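Local structure of RagB/SusD domain protein (Flavobacterium johnsoniae, 5J5U) at residues 60-65 with 436-441; 301-306 with 430-435. The protein binds chitin and, as a SusD homologue encoded in a chitin utilization locus, probably captures chitin chains at the outer membrane for uptake. One frame throughout, in Å; residues are numbered along the deposited sequence.

Interaction 1 of 2, residues 60-65 with 436-441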
ATOM      1  N   SER A  60      -4.641   6.988 -14.582  1.00 11.71           N
ATOM      2  CA  SER A  60      -5.632   6.103 -15.147  1.00 13.55           C
ATOM      3  C   SER A  60      -5.305   5.759 -16.618  1.00 15.29           C
ATOM      4  O   SER A  60      -5.319   4.597 -17.002  1.00 10.97           O
ATOM      5  CB  SER A  60      -7.006   6.763 -15.017  1.00 11.82           C
ATOM      6  OG  SER A  60      -8.020   5.802 -15.059  1.00 17.43           O
ATOM      7  N   LYS A  61      -4.963   6.773 -17.415  1.00 15.71           N
ATOM      8  CA  LYS A  61      -4.694   6.569 -18.845  1.00 15.40           C
ATOM      9  C   LYS A  61      -3.221   6.248 -19.186  1.00 14.15           C
ATOM     10  O   LYS A  61      -2.942   5.842 -20.307  1.00 12.88           O
ATOM     11  CB  LYS A  61      -5.126   7.805 -19.636  1.00 13.16           C
ATOM     12  CG  LYS A  61      -6.595   8.098 -19.551  1.00 16.09           C
ATOM     13  CD  LYS A  61      -7.033   9.122 -20.598  1.00 19.70           C
ATOM     14  CE  LYS A  61      -6.413  10.478 -20.401  1.00 20.69           C
ATOM     15  NZ  LYS A  61      -7.004  11.507 -21.343  1.00 23.75           N
ATOM     16  N   PHE A  62      -2.314   6.421 -18.218  1.00 11.11           N
ATOM     17  CA  PHE A  62      -0.861   6.184 -18.363  1.00 11.76           C
ATOM     18  C   PHE A  62      -0.125   7.269 -19.185  1.00 11.12           C
ATOM     19  O   PHE A  62       0.174   7.099 -20.358  1.00 12.80           O
ATOM     20  CB  PHE A  62      -0.592   4.799 -18.969  1.00 13.70           C
ATOM     21  CG  PHE A  62      -1.426   3.695 -18.349  1.00 15.72           C
ATOM     22  CD1 PHE A  62      -1.776   3.743 -16.993  1.00 11.20           C
ATOM     23  CD2 PHE A  62      -1.864   2.618 -19.122  1.00 13.48           C
ATOM     24  CE1 PHE A  62      -2.532   2.751 -16.422  1.00 11.14           C
ATOM     25  CE2 PHE A  62      -2.619   1.613 -18.573  1.00 10.57           C
ATOM     26  CZ  PHE A  62      -2.971   1.671 -17.213  1.00 11.54           C
ATOM     27  N   LYS A  63       0.156   8.388 -18.541  1.00 13.62           N
ATOM     28  CA  LYS A  63       0.977   9.429 -19.129  1.00 12.66           C
ATOM     29  C   LYS A  63       2.124   9.776 -18.163  1.00 11.30           C
ATOM     30  O   LYS A  63       1.921   9.845 -16.952  1.00  8.77           O
ATOM     31  CB  LYS A  63       0.142  10.674 -19.448  1.00 10.53           C
ATOM     32  CG  LYS A  63      -0.896  10.464 -20.508  1.00 13.10           C
ATOM     33  CD  LYS A  63      -1.492  11.785 -20.962  1.00 15.03           C
ATOM     34  CE  LYS A  63      -2.626  11.554 -21.948  1.00 14.33           C
ATOM     35  NZ  LYS A  63      -3.181  12.847 -22.383  1.00 18.41           N
ATOM     36  N   LYS A  64       3.324   9.966 -18.703  1.00 12.72           N
ATOM     37  CA  LYS A  64       4.510  10.207 -17.887  1.00 16.03           C
ATOM     38  C   LYS A  64       4.678  11.653 -17.497  1.00 14.87           C
ATOM     39  O   LYS A  64       4.559  12.544 -18.334  1.00 15.17           O
ATOM     40  CB  LYS A  64       5.782   9.772 -18.622  1.00 16.07           C
ATOM     41  CG  LYS A  64       5.778   8.360 -19.076  1.00 18.91           C
ATOM     42  CD  LYS A  64       7.192   7.819 -19.094  1.00 22.84           C
ATOM     43  CE  LYS A  64       7.977   8.313 -20.283  1.00 29.00           C
ATOM     44  NZ  LYS A  64       9.193   7.465 -20.519  1.00 40.86           N
ATOM     45  N   VAL A  65       4.964  11.862 -16.220  1.00 14.83           N
ATOM     46  CA  VAL A  65       5.447  13.146 -15.692  1.00 14.60           C
ATOM     47  C   VAL A  65       6.597  12.759 -14.771  1.00 16.43           C
ATOM     48  O   VAL A  65       6.383  12.023 -13.778  1.00 17.29           O
ATOM     49  CB  VAL A  65       4.367  13.937 -14.898  1.00 18.27           C
ATOM     50  CG1 VAL A  65       4.895  15.313 -14.496  1.00 14.30           C
ATOM     51  CG2 VAL A  65       3.084  14.093 -15.712  1.00 14.18           C
ATOM     52  N   SER A 436      -7.088   6.575 -26.560  1.00 23.85           N
ATOM     53  CA  SER A 436      -6.222   6.648 -27.721  1.00 17.77           C
ATOM     54  C   SER A 436      -4.933   7.398 -27.398  1.00 18.15           C
ATOM     55  O   SER A 436      -3.927   7.266 -28.107  1.00 18.81           O
ATOM     56  CB  SER A 436      -6.956   7.321 -28.876  1.00 19.50           C
ATOM     57  OG  SER A 436      -7.181   8.686 -28.575  1.00 18.17           O
ATOM     58  N   ASP A 437      -4.965   8.179 -26.326  1.00 16.83           N
ATOM     59  CA  ASP A 437      -3.784   8.927 -25.890  1.00 12.56           C
ATOM     60  C   ASP A 437      -3.014   8.223 -24.780  1.00 14.17           C
ATOM     61  O   ASP A 437      -2.152   8.833 -24.156  1.00 18.59           O
ATOM     62  CB  ASP A 437      -4.162  10.352 -25.427  1.00 13.27           C
ATOM     63  CG  ASP A 437      -5.280  10.363 -24.373  1.00 19.13           C
ATOM     64  OD1 ASP A 437      -6.023   9.356 -24.251  1.00 19.40           O
ATOM     65  OD2 ASP A 437      -5.428  11.388 -23.663  1.00 21.49           O
ATOM     66  N   SER A 438      -3.313   6.954 -24.517  1.00 14.45           N
ATOM     67  CA  SER A 438      -2.505   6.199 -23.561  1.00 15.58           C
ATOM     68  C   SER A 438      -1.067   5.964 -24.085  1.00 18.33           C
ATOM     69  O   SER A 438      -0.860   5.332 -25.126  1.00 11.95           O
ATOM     70  CB  SER A 438      -3.158   4.870 -23.239  1.00 11.89           C
ATOM     71  OG  SER A 438      -2.398   4.151 -22.272  1.00 12.49           O
ATOM     72  N   GLN A 439      -0.071   6.437 -23.347  1.00 17.42           N
ATOM     73  CA  GLN A 439       1.307   6.368 -23.858  1.00 16.12           C
ATOM     74  C   GLN A 439       1.812   4.933 -23.886  1.00 14.61           C
ATOM     75  O   GLN A 439       2.805   4.666 -24.537  1.00 18.62           O
ATOM     76  CB  GLN A 439       2.253   7.274 -23.041  1.00 14.31           C
ATOM     77  CG  GLN A 439       2.077   8.778 -23.378  1.00 12.73           C
ATOM     78  CD  GLN A 439       2.725   9.764 -22.376  1.00 18.18           C
ATOM     79  OE1 GLN A 439       3.548   9.393 -21.526  1.00 16.31           O
ATOM     80  NE2 GLN A 439       2.328  11.034 -22.475  1.00 15.69           N
ATOM     81  N   THR A 440       1.119   4.007 -23.221  1.00 13.18           N
ATOM     82  CA  THR A 440       1.476   2.580 -23.298  1.00 13.94           C
ATOM     83  C   THR A 440       0.497   1.703 -24.098  1.00 12.99           C
ATOM     84  O   THR A 440       0.623   0.468 -24.095  1.00 15.20           O
ATOM     85  CB  THR A 440       1.588   1.940 -21.903  1.00 14.55           C
ATOM     86  OG1 THR A 440       0.376   2.182 -21.198  1.00 12.49           O
ATOM     87  CG2 THR A 440       2.720   2.534 -21.111  1.00 18.41           C
ATOM     88  N   GLY A 441      -0.470   2.322 -24.777  1.00 13.00           N
ATOM     89  CA  GLY A 441      -1.482   1.562 -25.492  1.00 15.44           C
ATOM     90  C   GLY A 441      -2.349   0.721 -24.563  1.00 11.88           C
ATOM     91  O   GLY A 441      -2.856  -0.332 -24.947  1.00 13.51           O
TER
HETATM   92  O   HOH W   1      -8.848   9.852 -23.484  1.00 20.04           O
HETATM   93  O   HOH W   2       3.567  12.796 -20.719  1.00 16.86           O
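Lys61 bends its chain at chi3 (-64°) and Lys63 runs fully extended from CG onward, and by these two routes both ammonium groups arrive at one carboxylate oxygen, OD2 of Asp437. The result is a three-residue salt-bridge network joining two irregular loops of the SusD-like fold, one linking helix 53-60 to helix 66-90, the other following helix 415-425. Lys61 NZ lies 2.8 Å from Asp437 OD2, which accepts through its syn lone pair, whereas Lys63 NZ, 3.0 Å from the same OD2, comes in from above the carboxylate plane. The two ammonium groups gathered at OD2 probably favour the ionised form of Asp437, and Glu57, on the preceding helix and in salt bridges to both lysines, balances the second charge. A water joins Asp437 OD1 to Lys61 NZ, which helps to fix the rotation of the carboxylate.

Beyond the charges, one backbone bond and two bonds from side chain to backbone join the loops. Phe62 leaves the helix with positive phi, and its O accepts from Gln439 N at 3.1 Å. Just before it, Lys61 O takes the hydroxyl of Ser438 OG at 2.6 Å. Ser438 also opens a type I turn to Gly441, and within it Thr440 OG1, bonded to Val443 O, sits obliquely against the Phe62 ring, 3.1 Å from CD2. Ser60 O lies over one face of that ring.

Gln439 stretches its side chain across that of Lys63 at about a right angle. Gln439 OE1 accepts from Lys64 N at 2.9 Å, with the donor 41° above the carbonyl plane, while a water joins Gln439 NE2 to Lys64 O.

Interaction 2 of 2, residues 301-306 with 430-435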
ATOM      1  N   GLY A 301     -19.455   4.102  -9.603  1.00 21.40           N
ATOM      2  CA  GLY A 301     -18.148   4.729  -9.666  1.00 15.47           C
ATOM      3  C   GLY A 301     -17.896   5.365 -11.025  1.00 17.87           C
ATOM      4  O   GLY A 301     -18.740   5.301 -11.922  1.00 18.87           O
ATOM      5  N   VAL A 302     -16.731   5.982 -11.177  1.00 15.82           N
ATOM      6  CA  VAL A 302     -16.343   6.586 -12.447  1.00 12.04           C
ATOM      7  C   VAL A 302     -15.464   5.586 -13.187  1.00 13.38           C
ATOM      8  O   VAL A 302     -14.497   5.071 -12.623  1.00 11.05           O
ATOM      9  CB  VAL A 302     -15.570   7.934 -12.261  1.00 17.65           C
ATOM     10  CG1 VAL A 302     -15.079   8.465 -13.622  1.00 11.89           C
ATOM     11  CG2 VAL A 302     -16.440   8.984 -11.559  1.00 10.05           C
ATOM     12  N   ARG A 303     -15.802   5.316 -14.445  1.00 11.94           N
ATOM     13  CA  ARG A 303     -15.018   4.411 -15.273  1.00 15.65           C
ATOM     14  C   ARG A 303     -13.567   4.903 -15.424  1.00 14.62           C
ATOM     15  O   ARG A 303     -13.329   6.082 -15.726  1.00 13.26           O
ATOM     16  CB  ARG A 303     -15.671   4.266 -16.658  1.00 17.54           C
ATOM     17  CG  ARG A 303     -14.933   3.357 -17.653  1.00 17.12           C
ATOM     18  CD  ARG A 303     -15.427   1.926 -17.582  1.00 28.42           C
ATOM     19  NE  ARG A 303     -14.696   1.031 -18.480  1.00 34.41           N
ATOM     20  CZ  ARG A 303     -15.118  -0.183 -18.850  1.00 39.10           C
ATOM     21  NH1 ARG A 303     -16.292  -0.659 -18.426  1.00 28.84           N
ATOM     22  NH2 ARG A 303     -14.368  -0.915 -19.670  1.00 31.09           N
ATOM     23  N   PRO A 304     -12.600   3.997 -15.214  1.00 13.15           N
ATOM     24  CA  PRO A 304     -11.183   4.331 -15.433  1.00 12.05           C
ATOM     25  C   PRO A 304     -10.954   4.875 -16.844  1.00 13.54           C
ATOM     26  O   PRO A 304     -11.499   4.355 -17.807  1.00 13.04           O
ATOM     27  CB  PRO A 304     -10.464   2.992 -15.231  1.00 14.00           C
ATOM     28  CG  PRO A 304     -11.395   2.196 -14.336  1.00 14.02           C
ATOM     29  CD  PRO A 304     -12.787   2.607 -14.765  1.00 13.19           C
ATOM     30  N   GLY A 305     -10.185   5.952 -16.947  1.00 16.58           N
ATOM     31  CA  GLY A 305      -9.925   6.586 -18.224  1.00 11.02           C
ATOM     32  C   GLY A 305     -10.917   7.695 -18.515  1.00 16.27           C
ATOM     33  O   GLY A 305     -10.783   8.414 -19.496  1.00 20.35           O
ATOM     34  N   VAL A 306     -11.897   7.863 -17.637  1.00 13.74           N
ATOM     35  CA  VAL A 306     -12.953   8.845 -17.855  1.00 15.48           C
ATOM     36  C   VAL A 306     -12.905   9.915 -16.778  1.00 13.33           C
ATOM     37  O   VAL A 306     -12.871   9.600 -15.601  1.00 12.89           O
ATOM     38  CB  VAL A 306     -14.362   8.162 -17.880  1.00 15.67           C
ATOM     39  CG1 VAL A 306     -15.484   9.200 -17.954  1.00 13.92           C
ATOM     40  CG2 VAL A 306     -14.453   7.171 -19.039  1.00 17.11           C
ATOM     41  N   LEU A 430      -8.396  -5.978 -14.092  1.00 17.29           N
ATOM     42  CA  LEU A 430      -8.716  -4.572 -14.194  1.00 18.80           C
ATOM     43  C   LEU A 430      -9.475  -4.342 -15.468  1.00 14.18           C
ATOM     44  O   LEU A 430      -9.437  -5.155 -16.365  1.00 18.65           O
ATOM     45  CB  LEU A 430      -7.444  -3.690 -14.147  1.00 18.21           C
ATOM     46  CG  LEU A 430      -6.557  -3.789 -12.880  1.00 17.17           C
ATOM     47  CD1 LEU A 430      -5.352  -2.822 -12.942  1.00 13.25           C
ATOM     48  CD2 LEU A 430      -7.378  -3.590 -11.582  1.00 10.10           C
ATOM     49  N   LEU A 431     -10.206  -3.243 -15.515  1.00 19.05           N
ATOM     50  CA  LEU A 431     -10.879  -2.829 -16.722  1.00 15.46           C
ATOM     51  C   LEU A 431      -9.835  -2.397 -17.707  1.00 16.52           C
ATOM     52  O   LEU A 431      -8.884  -1.721 -17.337  1.00 14.31           O
ATOM     53  CB  LEU A 431     -11.851  -1.684 -16.428  1.00 18.78           C
ATOM     54  CG  LEU A 431     -13.037  -2.157 -15.585  1.00 24.38           C
ATOM     55  CD1 LEU A 431     -13.913  -1.006 -15.078  1.00 15.03           C
ATOM     56  CD2 LEU A 431     -13.841  -3.121 -16.457  1.00 19.45           C
ATOM     57  N   PRO A 432     -10.027  -2.754 -18.978  1.00 14.22           N
ATOM     58  CA  PRO A 432      -9.050  -2.416 -20.014  1.00 13.72           C
ATOM     59  C   PRO A 432      -9.060  -0.917 -20.287  1.00 13.45           C
ATOM     60  O   PRO A 432     -10.103  -0.288 -20.254  1.00 13.34           O
ATOM     61  CB  PRO A 432      -9.525  -3.227 -21.220  1.00 18.17           C
ATOM     62  CG  PRO A 432     -11.002  -3.376 -20.988  1.00 25.51           C
ATOM     63  CD  PRO A 432     -11.169  -3.518 -19.507  1.00 15.38           C
ATOM     64  N   ILE A 433      -7.876  -0.353 -20.478  1.00 13.69           N
ATOM     65  CA  ILE A 433      -7.713   1.052 -20.829  1.00 14.92           C
ATOM     66  C   ILE A 433      -7.559   1.195 -22.343  1.00 17.29           C
ATOM     67  O   ILE A 433      -6.576   0.736 -22.916  1.00 16.44           O
ATOM     68  CB  ILE A 433      -6.491   1.659 -20.074  1.00 14.66           C
ATOM     69  CG1 ILE A 433      -6.751   1.654 -18.549  1.00 11.41           C
ATOM     70  CG2 ILE A 433      -6.170   3.069 -20.567  1.00 11.12           C
ATOM     71  CD1 ILE A 433      -7.905   2.570 -18.132  1.00 10.56           C
ATOM     72  N   THR A 434      -8.519   1.845 -22.996  1.00 17.70           N
ATOM     73  CA  THR A 434      -8.509   1.892 -24.457  1.00 21.02           C
ATOM     74  C   THR A 434      -8.346   3.316 -24.982  1.00 17.67           C
ATOM     75  O   THR A 434      -8.343   3.536 -26.195  1.00 19.72           O
ATOM     76  CB  THR A 434      -9.822   1.291 -25.059  1.00 20.88           C
ATOM     77  OG1 THR A 434     -10.969   1.943 -24.498  1.00 21.26           O
ATOM     78  CG2 THR A 434      -9.903  -0.234 -24.800  1.00 21.56           C
ATOM     79  N   ASN A 435      -8.128   4.264 -24.075  1.00 13.86           N
ATOM     80  CA  ASN A 435      -7.877   5.655 -24.461  1.00 15.37           C
ATOM     81  C   ASN A 435      -6.796   5.780 -25.534  1.00 20.38           C
ATOM     82  O   ASN A 435      -5.711   5.183 -25.426  1.00 20.10           O
ATOM     83  CB  ASN A 435      -7.474   6.475 -23.236  1.00 16.28           C
ATOM     84  CG  ASN A 435      -8.516   6.428 -22.156  1.00 15.72           C
ATOM     85  OD1 ASN A 435      -8.657   5.413 -21.460  1.00 17.70           O
ATOM     86  ND2 ASN A 435      -9.289   7.499 -22.033  1.00 13.61           N
TER
HETATM   87  O   HOH W   3     -11.965   1.622 -18.924  1.00 20.83           O
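Leu431 lays CD2 over one face of the Arg303 guanidinium, 3.7 Å above the plane and offset toward its rim; the nearest pair is CD2 with Arg303 NH2, at 3.9 Å. The arginine reaches this place because its chain bends at chi2 (92°), turning the head toward the 430-435 loop. The other branch, Leu431 CD1, packs 3.8 Å from Pro304 CD, and Ile433 CD1 meets Pro304 CB at 3.9 Å. Pro304 thus sits against two aliphatic side chains, with Ser262 of helix 262-270 touching both it and Leu431.

Arg303 to Val306 form a type II beta turn with Gly305 at its third position. Here the turn joins the long connection between strands 280-281 and 320-321 to the loop after helix 415-425. Asn435 lies against the CA of Gly305, and Asn435 ND2 donates to Gly305 O at 3.1 Å, tilted 21° from the carbonyl plane; the N-H...O angle of 146° makes the bond somewhat bent.

At the guanidinium edge, in plane, a water accepts from Arg303 NE and donates to Pro304 O and Pro432 O. One water therefore satisfies a carbonyl on each loop, and with a single direct hydrogen bond between the segments, the contact relies mainly on apolar packing and this bridging water.

Overall arrangement
The two contacts are neighbours, their centres about 12 Å apart and each a little over 20 Å from the centre of the chain. Residues 430-435 run straight into 436-441, so one continuous loop between helices 415-425 and 452-457 serves both, meeting the turn at 301-306 first and the 60-65 loop next. Both segments of interaction 2 fall between the two segments of interaction 1 in the sequence. They also touch: Ser60 OG is 2.9 Å from Gly305 N, a probable hydrogen bond, and Lys61 packs on Asn435. Three sequence-distant loops are thereby joined on one side of this largely helical protein.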